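Local coordinates for cytosol aminopeptidase (Coxiella burnetii, PDB 3IJ3), which probably removes amino acids one by one from the N termini of peptides, as a manganese-dependent aminopeptidase of the M17 family, at residues A[41-46]-A[93-98]; A[60-65]-A[74-79]; A[66-71]-A[87-92]. All blocks are in the same frame, centred on the assembly; numbering follows the deposited sequence. Where two conformers were deposited one is given.

Interaction 1 of 3, residues A[41-46]-A[93-98]; sequences QPMMPD and SDYEYS
Tyr-95 points its ring, hydroxyl first, at the chain leaving strand 38-43, and Met-44 meets it there with both its backbone and its side chain. The phenol oxygen OH of Tyr-95 accepts a hydrogen bond from Met-44 N at 3.1 Å, a noticeably bent bond with 136° at the hydrogen. Over one ring face comes the methylene CG of Met-44, 3.9 Å from the centroid of the Tyr-95 ring, in a CH-pi contact. The sulfur follows further out: SD of Met-44 lies obliquely, nearest CE2 of Tyr-95 at 3.5 Å, a Met-aromatic contact, before the chain bends at its last torsion and turns its methyl toward the backbone of Ser-93. Pro-42 O approaches the ring in its plane, 3.8 Å from Tyr-95 CE1.

Two features put these groups in place, joining the strand end to the loop within the N-terminal domain. A type I turn from Asp-94 to Tyr-97 redirects the loop after strand 85-91, and Tyr-95 CG stands anti to its carbonyl carbon (chi1 -67°), sending the ring back toward Met-44. The main polar partner of the same phenol oxygen is Glu-47 OE1, outside the two segments.

One tyrosine thus does two jobs: its ring takes the mainly apolar contacts, while its hydroxyl is shared by a backbone amide and a carboxylate.

Interaction 2 of 3, residues A[60-65]-A[74-79]; sequences QQWVKA and TICSIP
Helix 60-65 runs nearly antiparallel to strand 75-79, at 150° between their directions, with the two short axes approaching to 8.8 Å. Trp-62 bridges most of that gap. Its CG is anti to the backbone N (chi1 176°), which carries the indole from the helix to the strand backbone. There the indole NE1 of Trp-62 donates to Ser-77 O over 2.8 Å; the bond is short but bent, 131° at the hydrogen, and the acceptor sits well out of the indole plane rather than straight ahead of the N-H.

Pro-79 takes up one face of the same indole. Its ring carbon CD stands 3.6 Å from the centroid of the Trp-62 five-membered ring, almost on the ring normal, a clear CH-pi contact. Cys-76 comes in obliquely, with SG 3.8 Å from Trp-62 NE1, in a sulfur-aromatic contact. One helical step on, the CG2 branch of Val-63 fills in between Cys-76 and Ile-78, touching CD1 of Ile-78 at 4.0 Å and lying 4.1 Å from SG of Cys-76.

Outward from this layer, Trp-62 meets Trp-62 of a second subunit at a steep angle between the ring planes, and Pro-79 also packs on that neighbouring tryptophan. The helix packs on strand 75-79, the outermost strand of the N-terminal sheet within the chain, through a buried indole whose one polar atom is satisfied by a strand carbonyl, and the same indole serves both the domain core and the contact between subunits.

Interaction 3 of 3, residues A[66-71]-A[87-92]; sequences SGFVGL and RVLLGV
Gly-70 O and Val-92 O are joined by a single water, which donates to both: 2.6 Å from the water to Val-92 O and 2.8 Å to Gly-70 O. No direct hydrogen bond spans the two segments, so this water supplies their polar link. Beside it, the backbones come very close at Gly-91. Gly-70 O lies 3.5 Å from Gly-91 CA, an approach made possible by the bare alpha carbon of Gly-91; Gly-70 instead answers to its own positive-phi backbone. Leu-71 O, which also accepts from Thr-74 OG1, appears to make a CA-H...O contact with the same Gly-91 CA.

Phe-68 provides the apolar half. With CG anti to the backbone N (chi1 177°), its ring is directed at strand 87-91 and crosses Leu-89, where CE2 of Phe-68 touches CD1 of Leu-89 at 3.8 Å. The rim of the ring meets the strand backbone, with CZ of Phe-68 3.8 Å from Gly-91 N, an amide already paired with Thr-74 O. Over the centre of one face lies Gly-70 N, so the loop folds back on its own aromatic ring.

Further out, the end of helix 57-66 sets the start of this path. Gly-67 leaves the helix with positive phi, and Ser-66 OG accepts from Phe-68 N at 3.2 Å in an ST turn, while also bonding Val-63 O. Cys-76 and Leu-48 pack against Phe-68 as well. The contact thus works by division of labour: the aromatic side chain fastens the loop to the sheet, Gly-91 permits close backbone approach, and a water links two carbonyls that could not bond each other.

From the N terminus, the chain first lays down strand 38-43, whose end takes part in interaction 1; that contact closes the longest loop, returning at residues 93-98, and the other two nest inside it. Helix 57-66 follows, then the loop 66-71. Interaction 2 closes the short loop from 60-65 to 74-79, bringing the helix onto strand 75-79; interaction 3 closes the one from 66-71 to 87-92, on strand 85-91, so their segments alternate and the two loops cross. Strands 38-43, 85-91 and 75-79 are successive neighbours in one mixed sheet: Met-43 N pairs with Leu-90 O, and Ile-78 N with Arg-87 O. Together the contacts tie the helix and both loops to the 75-79 side of this sheet.

Interaction 1 of 3, residues A[41-46]-A[93-98]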
loop_
_atom_site.group_PDB
_atom_site.type_symbol
_atom_site.label_atom_id
_atom_site.label_comp_id
_atom_site.label_asym_id
_atom_site.label_seq_id
_atom_site.Cartn_x
_atom_site.Cartn_y
_atom_site.Cartn_z
ATOM N N GLN A 41 46.587 25.393 -5.933
ATOM C CA GLN A 41 47.433 24.276 -6.341
ATOM C C GLN A 41 46.902 22.935 -5.843
ATOM O O GLN A 41 46.701 22.770 -4.647
ATOM C CB GLN A 41 48.838 24.500 -5.776
ATOM C CG GLN A 41 49.857 23.376 -6.060
ATOM C CD GLN A 41 51.219 23.686 -5.512
ATOM O OE1 GLN A 41 51.459 24.785 -4.987
ATOM N NE2 GLN A 41 52.135 22.713 -5.609
ATOM N N PRO A 42 46.696 21.967 -6.757
ATOM C CA PRO A 42 46.237 20.666 -6.286
ATOM C C PRO A 42 47.354 19.932 -5.541
ATOM O O PRO A 42 48.549 20.117 -5.834
ATOM C CB PRO A 42 45.863 19.930 -7.583
ATOM C CG PRO A 42 46.778 20.508 -8.595
ATOM C CD PRO A 42 46.914 21.968 -8.216
ATOM N N MET A 43 46.962 19.097 -4.591
ATOM C CA MET A 43 47.919 18.386 -3.769
ATOM C C MET A 43 47.368 17.055 -3.290
ATOM O O MET A 43 46.195 16.934 -2.971
ATOM C CB MET A 43 48.249 19.268 -2.542
ATOM C CG MET A 43 49.310 18.725 -1.557
ATOM S SD MET A 43 50.902 18.436 -2.322
ATOM C CE MET A 43 51.423 20.061 -2.883
ATOM N N MET A 44 48.228 16.041 -3.287
ATOM C CA MET A 44 47.876 14.739 -2.754
ATOM C C MET A 44 48.774 14.509 -1.549
ATOM O O MET A 44 49.864 15.093 -1.466
ATOM C CB MET A 44 48.031 13.630 -3.796
ATOM C CG MET A 44 47.044 13.744 -4.933
ATOM S SD MET A 44 46.983 12.284 -5.963
ATOM C CE MET A 44 46.143 11.116 -4.886
ATOM N N PRO A 45 48.320 13.679 -0.600
ATOM C CA PRO A 45 49.083 13.414 0.610
ATOM C C PRO A 45 50.544 13.038 0.400
ATOM O O PRO A 45 51.416 13.535 1.118
ATOM C CB PRO A 45 48.330 12.242 1.239
ATOM C CG PRO A 45 46.944 12.413 0.785
ATOM C CD PRO A 45 47.021 12.982 -0.593
ATOM N N ASP A 46 50.811 12.169 -0.574
ATOM C CA ASP A 46 52.174 11.698 -0.810
ATOM C C ASP A 46 53.150 12.767 -1.249
ATOM O O ASP A 46 54.353 12.633 -1.005
ATOM C CB ASP A 46 52.190 10.554 -1.833
ATOM C CG ASP A 46 51.598 9.245 -1.281
ATOM O OD1 ASP A 46 51.306 9.147 -0.064
ATOM O OD2 ASP A 46 51.443 8.301 -2.075
ATOM N N SER A 93 41.556 13.835 -5.189
ATOM C CA SER A 93 41.433 12.355 -5.155
ATOM C C SER A 93 42.543 11.741 -6.002
ATOM O O SER A 93 43.046 10.643 -5.732
ATOM C CB SER A 93 40.084 11.916 -5.718
ATOM O OG SER A 93 39.009 12.609 -5.116
ATOM N N ASP A 94 42.889 12.470 -7.070
ATOM C CA ASP A 94 43.956 12.112 -8.019
ATOM C C ASP A 94 44.256 13.375 -8.865
ATOM O O ASP A 94 43.405 14.265 -8.930
ATOM C CB ASP A 94 43.505 10.958 -8.913
ATOM C CG ASP A 94 44.627 10.412 -9.774
ATOM O OD1 ASP A 94 45.812 10.583 -9.404
ATOM O OD2 ASP A 94 44.320 9.798 -10.812
ATOM N N TYR A 95 45.439 13.477 -9.495
ATOM C CA TYR A 95 45.752 14.658 -10.313
ATOM C C TYR A 95 44.955 14.759 -11.631
ATOM O O TYR A 95 44.989 15.801 -12.293
ATOM C CB TYR A 95 47.264 14.791 -10.540
ATOM C CG TYR A 95 48.024 15.099 -9.260
ATOM C CD1 TYR A 95 48.027 16.387 -8.716
ATOM C CD2 TYR A 95 48.745 14.106 -8.593
ATOM C CE1 TYR A 95 48.746 16.673 -7.516
ATOM C CE2 TYR A 95 49.446 14.383 -7.406
ATOM C CZ TYR A 95 49.440 15.658 -6.878
ATOM O OH TYR A 95 50.140 15.908 -5.718
ATOM N N GLU A 96 44.227 13.696 -11.991
ATOM C CA GLU A 96 43.394 13.688 -13.209
ATOM C C GLU A 96 41.872 13.603 -12.943
ATOM O O GLU A 96 41.098 13.470 -13.887
ATOM C CB GLU A 96 43.804 12.526 -14.126
ATOM C CG GLU A 96 45.224 12.609 -14.699
ATOM C CD GLU A 96 46.314 12.331 -13.673
ATOM O OE1 GLU A 96 47.335 13.056 -13.670
ATOM O OE2 GLU A 96 46.148 11.398 -12.858
ATOM N N TYR A 97 41.431 13.703 -11.688
ATOM C CA TYR A 97 39.989 13.586 -11.371
ATOM C C TYR A 97 39.141 14.831 -11.740
ATOM O O TYR A 97 38.013 14.698 -12.221
ATOM C CB TYR A 97 39.799 13.195 -9.909
ATOM C CG TYR A 97 38.364 13.064 -9.506
ATOM C CD1 TYR A 97 37.543 12.107 -10.100
ATOM C CD2 TYR A 97 37.827 13.857 -8.504
ATOM C CE1 TYR A 97 36.218 11.980 -9.733
ATOM C CE2 TYR A 97 36.503 13.729 -8.124
ATOM C CZ TYR A 97 35.707 12.784 -8.742
ATOM O OH TYR A 97 34.395 12.656 -8.371
ATOM N N SER A 98 39.672 16.018 -11.489
ATOM C CA SER A 98 39.010 17.294 -11.867
ATOM C C SER A 98 37.816 17.798 -11.048
ATOM O O SER A 98 37.774 18.997 -10.740
ATOM C CB SER A 98 38.664 17.299 -13.369
ATOM O OG SER A 98 39.846 17.082 -14.137
#

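Interaction 2 of 3, residues A[60-65]-A[74-79]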
loop_
_atom_site.group_PDB
_atom_site.type_symbol
_atom_site.label_atom_id
_atom_site.label_comp_id
_atom_site.label_asym_id
_atom_site.label_seq_id
_atom_site.Cartn_x
_atom_site.Cartn_y
_atom_site.Cartn_z
ATOM N N GLN A 60 55.681 26.230 6.244
ATOM C CA GLN A 60 55.790 24.884 6.801
ATOM C C GLN A 60 55.045 24.790 8.142
ATOM O O GLN A 60 54.303 23.827 8.371
ATOM C CB GLN A 60 57.251 24.437 6.949
ATOM C CG GLN A 60 58.026 24.420 5.625
ATOM C CD GLN A 60 59.355 23.689 5.719
ATOM O OE1 GLN A 60 59.427 22.610 6.300
ATOM N NE2 GLN A 60 60.403 24.250 5.108
ATOM N N GLN A 61 55.219 25.781 9.016
ATOM C CA GLN A 61 54.524 25.771 10.326
ATOM C C GLN A 61 53.008 25.823 10.170
ATOM O O GLN A 61 52.256 25.099 10.867
ATOM C CB GLN A 61 54.937 26.979 11.174
ATOM C CG GLN A 61 56.424 27.025 11.588
ATOM C CD GLN A 61 56.780 26.043 12.698
ATOM O OE1 GLN A 61 55.938 25.238 13.156
ATOM N NE2 GLN A 61 58.044 26.105 13.148
ATOM N N TRP A 62 52.550 26.677 9.257
ATOM C CA TRP A 62 51.106 26.856 9.063
ATOM C C TRP A 62 50.421 25.614 8.515
ATOM O O TRP A 62 49.365 25.219 9.018
ATOM C CB TRP A 62 50.798 28.072 8.189
ATOM C CG TRP A 62 49.359 28.220 7.896
ATOM C CD1 TRP A 62 48.714 27.894 6.736
ATOM C CD2 TRP A 62 48.354 28.693 8.793
ATOM N NE1 TRP A 62 47.368 28.155 6.855
ATOM C CE2 TRP A 62 47.125 28.664 8.102
ATOM C CE3 TRP A 62 48.375 29.142 10.107
ATOM C CZ2 TRP A 62 45.924 29.047 8.699
ATOM C CZ3 TRP A 62 47.175 29.550 10.692
ATOM C CH2 TRP A 62 45.978 29.503 9.982
ATOM N N VAL A 63 50.990 25.011 7.482
ATOM C CA VAL A 63 50.391 23.817 6.902
ATOM C C VAL A 63 50.308 22.709 7.958
ATOM O O VAL A 63 49.296 22.014 8.044
ATOM C CB VAL A 63 51.120 23.359 5.625
ATOM C CG1 VAL A 63 50.506 22.074 5.093
ATOM C CG2 VAL A 63 51.070 24.475 4.543
ATOM N N LYS A 64 51.357 22.562 8.766
ATOM C CA LYS A 64 51.350 21.578 9.857
ATOM C C LYS A 64 50.319 21.971 10.939
ATOM O O LYS A 64 49.496 21.145 11.352
ATOM C CB LYS A 64 52.736 21.448 10.460
ATOM C CG LYS A 64 52.831 20.459 11.616
ATOM C CD LYS A 64 54.256 20.322 12.114
ATOM C CE LYS A 64 54.347 19.336 13.281
ATOM N NZ LYS A 64 55.739 19.248 13.806
ATOM N N ALA A 65 50.317 23.240 11.340
ATOM C CA ALA A 65 49.373 23.724 12.362
ATOM C C ALA A 65 47.897 23.639 11.938
ATOM O O ALA A 65 47.019 23.489 12.777
ATOM C CB ALA A 65 49.703 25.150 12.748
ATOM N N THR A 74 39.434 19.128 0.667
ATOM C CA THR A 74 39.808 20.042 1.752
ATOM C C THR A 74 40.774 21.039 1.173
ATOM O O THR A 74 41.409 20.772 0.147
ATOM C CB THR A 74 40.468 19.318 2.982
ATOM O OG1 THR A 74 41.712 18.687 2.601
ATOM C CG2 THR A 74 39.529 18.283 3.557
ATOM N N ILE A 75 40.880 22.202 1.812
ATOM C CA ILE A 75 41.817 23.211 1.365
ATOM C C ILE A 75 42.663 23.734 2.518
ATOM O O ILE A 75 42.344 23.540 3.701
ATOM C CB ILE A 75 41.120 24.424 0.662
ATOM C CG1 ILE A 75 40.182 25.164 1.622
ATOM C CG2 ILE A 75 40.338 23.957 -0.549
ATOM C CD1 ILE A 75 39.714 26.533 1.126
ATOM N N CYS A 76 43.778 24.346 2.154
ATOM C CA CYS A 76 44.638 25.016 3.112
ATOM C C CYS A 76 44.936 26.394 2.533
ATOM O O CYS A 76 45.621 26.502 1.512
ATOM C CB CYS A 76 45.933 24.242 3.376
ATOM S SG CYS A 76 46.980 25.038 4.656
ATOM N N SER A 77 44.353 27.435 3.145
ATOM C CA SER A 77 44.615 28.823 2.764
ATOM C C SER A 77 45.867 29.261 3.512
ATOM O O SER A 77 45.882 29.260 4.751
ATOM C CB SER A 77 43.416 29.706 3.133
ATOM O OG SER A 77 42.265 29.259 2.442
ATOM N N ILE A 78 46.914 29.593 2.774
ATOM C CA ILE A 78 48.218 29.950 3.342
ATOM C C ILE A 78 48.444 31.453 3.347
ATOM O O ILE A 78 48.357 32.092 2.313
ATOM C CB ILE A 78 49.350 29.305 2.539
ATOM C CG1 ILE A 78 49.191 27.774 2.538
ATOM C CG2 ILE A 78 50.730 29.717 3.089
ATOM C CD1 ILE A 78 50.113 27.081 1.596
ATOM N N PRO A 79 48.761 32.021 4.520
ATOM C CA PRO A 79 48.989 33.473 4.560
ATOM C C PRO A 79 50.349 33.958 4.107
ATOM O O PRO A 79 51.360 33.224 4.172
ATOM C CB PRO A 79 48.807 33.806 6.051
ATOM C CG PRO A 79 49.258 32.553 6.763
ATOM C CD PRO A 79 48.753 31.417 5.868
#

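Interaction 3 of 3, residues A[66-71]-A[87-92]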
loop_
_atom_site.group_PDB
_atom_site.type_symbol
_atom_site.label_atom_id
_atom_site.label_comp_id
_atom_site.label_asym_id
_atom_site.label_seq_id
_atom_site.Cartn_x
_atom_site.Cartn_y
_atom_site.Cartn_z
ATOM N N SER A 66 47.639 23.735 10.645
ATOM C CA SER A 66 46.268 23.702 10.121
ATOM C C SER A 66 45.648 22.310 10.099
ATOM O O SER A 66 44.430 22.194 10.070
ATOM C CB SER A 66 46.238 24.255 8.695
ATOM O OG SER A 66 46.776 23.301 7.781
ATOM N N GLY A 67 46.459 21.258 10.083
ATOM C CA GLY A 67 45.938 19.898 10.023
ATOM C C GLY A 67 45.657 19.417 8.602
ATOM O O GLY A 67 45.134 18.318 8.402
ATOM N N PHE A 68 46.011 20.226 7.611
ATOM C CA PHE A 68 45.814 19.843 6.220
ATOM C C PHE A 68 46.787 18.742 5.878
ATOM O O PHE A 68 47.983 18.885 6.094
ATOM C CB PHE A 68 46.041 21.026 5.270
ATOM C CG PHE A 68 45.926 20.672 3.790
ATOM C CD1 PHE A 68 44.687 20.588 3.171
ATOM C CD2 PHE A 68 47.073 20.502 3.014
ATOM C CE1 PHE A 68 44.580 20.287 1.786
ATOM C CE2 PHE A 68 46.998 20.198 1.653
ATOM C CZ PHE A 68 45.752 20.100 1.033
ATOM N N VAL A 69 46.264 17.662 5.316
ATOM C CA VAL A 69 47.082 16.515 4.922
ATOM C C VAL A 69 46.823 16.067 3.469
ATOM O O VAL A 69 47.345 15.054 3.023
ATOM C CB VAL A 69 46.850 15.348 5.893
ATOM C CG1 VAL A 69 47.346 15.726 7.287
ATOM C CG2 VAL A 69 45.386 14.963 5.940
ATOM N N GLY A 70 46.039 16.835 2.727
ATOM C CA GLY A 70 45.758 16.500 1.337
ATOM C C GLY A 70 44.493 15.716 1.075
ATOM O O GLY A 70 44.329 15.185 -0.023
ATOM N N LEU A 71 43.602 15.618 2.061
ATOM C CA LEU A 71 42.350 14.888 1.846
ATOM C C LEU A 71 41.553 15.573 0.748
ATOM O O LEU A 71 41.470 16.805 0.707
ATOM C CB LEU A 71 41.517 14.803 3.118
ATOM C CG LEU A 71 42.151 14.086 4.308
ATOM C CD1 LEU A 71 41.107 13.959 5.410
ATOM C CD2 LEU A 71 42.676 12.709 3.916
ATOM N N ARG A 87 48.385 31.611 -1.113
ATOM C CA ARG A 87 48.102 30.427 -1.941
ATOM C C ARG A 87 47.082 29.562 -1.297
ATOM O O ARG A 87 46.918 29.590 -0.086
ATOM C CB ARG A 87 49.410 29.604 -2.075
ATOM C CG ARG A 87 49.316 28.168 -2.657
ATOM C CD ARG A 87 50.720 27.490 -2.702
ATOM N NE ARG A 87 51.663 28.355 -3.399
ATOM C CZ ARG A 87 51.854 28.386 -4.719
ATOM N NH1 ARG A 87 51.214 27.551 -5.541
ATOM N NH2 ARG A 87 52.721 29.253 -5.219
ATOM N N VAL A 88 46.379 28.776 -2.104
ATOM C CA VAL A 88 45.435 27.824 -1.563
ATOM C C VAL A 88 45.797 26.430 -2.072
ATOM O O VAL A 88 45.931 26.211 -3.280
ATOM C CB VAL A 88 43.973 28.156 -1.925
ATOM C CG1 VAL A 88 43.010 27.053 -1.416
ATOM C CG2 VAL A 88 43.569 29.518 -1.335
ATOM N N LEU A 89 46.007 25.494 -1.159
ATOM C CA LEU A 89 46.231 24.107 -1.557
ATOM C C LEU A 89 44.868 23.422 -1.574
ATOM O O LEU A 89 44.051 23.644 -0.687
ATOM C CB LEU A 89 47.141 23.354 -0.575
ATOM C CG LEU A 89 48.502 23.971 -0.323
ATOM C CD1 LEU A 89 49.246 23.178 0.793
ATOM C CD2 LEU A 89 49.269 23.997 -1.619
ATOM N N LEU A 90 44.613 22.622 -2.599
ATOM C CA LEU A 90 43.377 21.835 -2.713
ATOM C C LEU A 90 43.727 20.343 -2.724
ATOM O O LEU A 90 44.447 19.864 -3.605
ATOM C CB LEU A 90 42.612 22.179 -4.009
ATOM C CG LEU A 90 41.401 21.314 -4.366
ATOM C CD1 LEU A 90 40.250 21.499 -3.350
ATOM C CD2 LEU A 90 40.944 21.596 -5.834
ATOM N N GLY A 91 43.219 19.599 -1.753
ATOM C CA GLY A 91 43.440 18.154 -1.746
ATOM C C GLY A 91 42.634 17.551 -2.896
ATOM O O GLY A 91 41.471 17.894 -3.071
ATOM N N VAL A 92 43.257 16.691 -3.695
ATOM C CA VAL A 92 42.565 16.035 -4.807
ATOM C C VAL A 92 42.604 14.492 -4.689
ATOM O O VAL A 92 43.538 13.939 -4.093
ATOM C CB VAL A 92 43.142 16.502 -6.174
ATOM C CG1 VAL A 92 42.951 18.030 -6.335
ATOM C CG2 VAL A 92 44.609 16.141 -6.312
HETATM O O HOH W 1 43.738 13.033 -1.670
#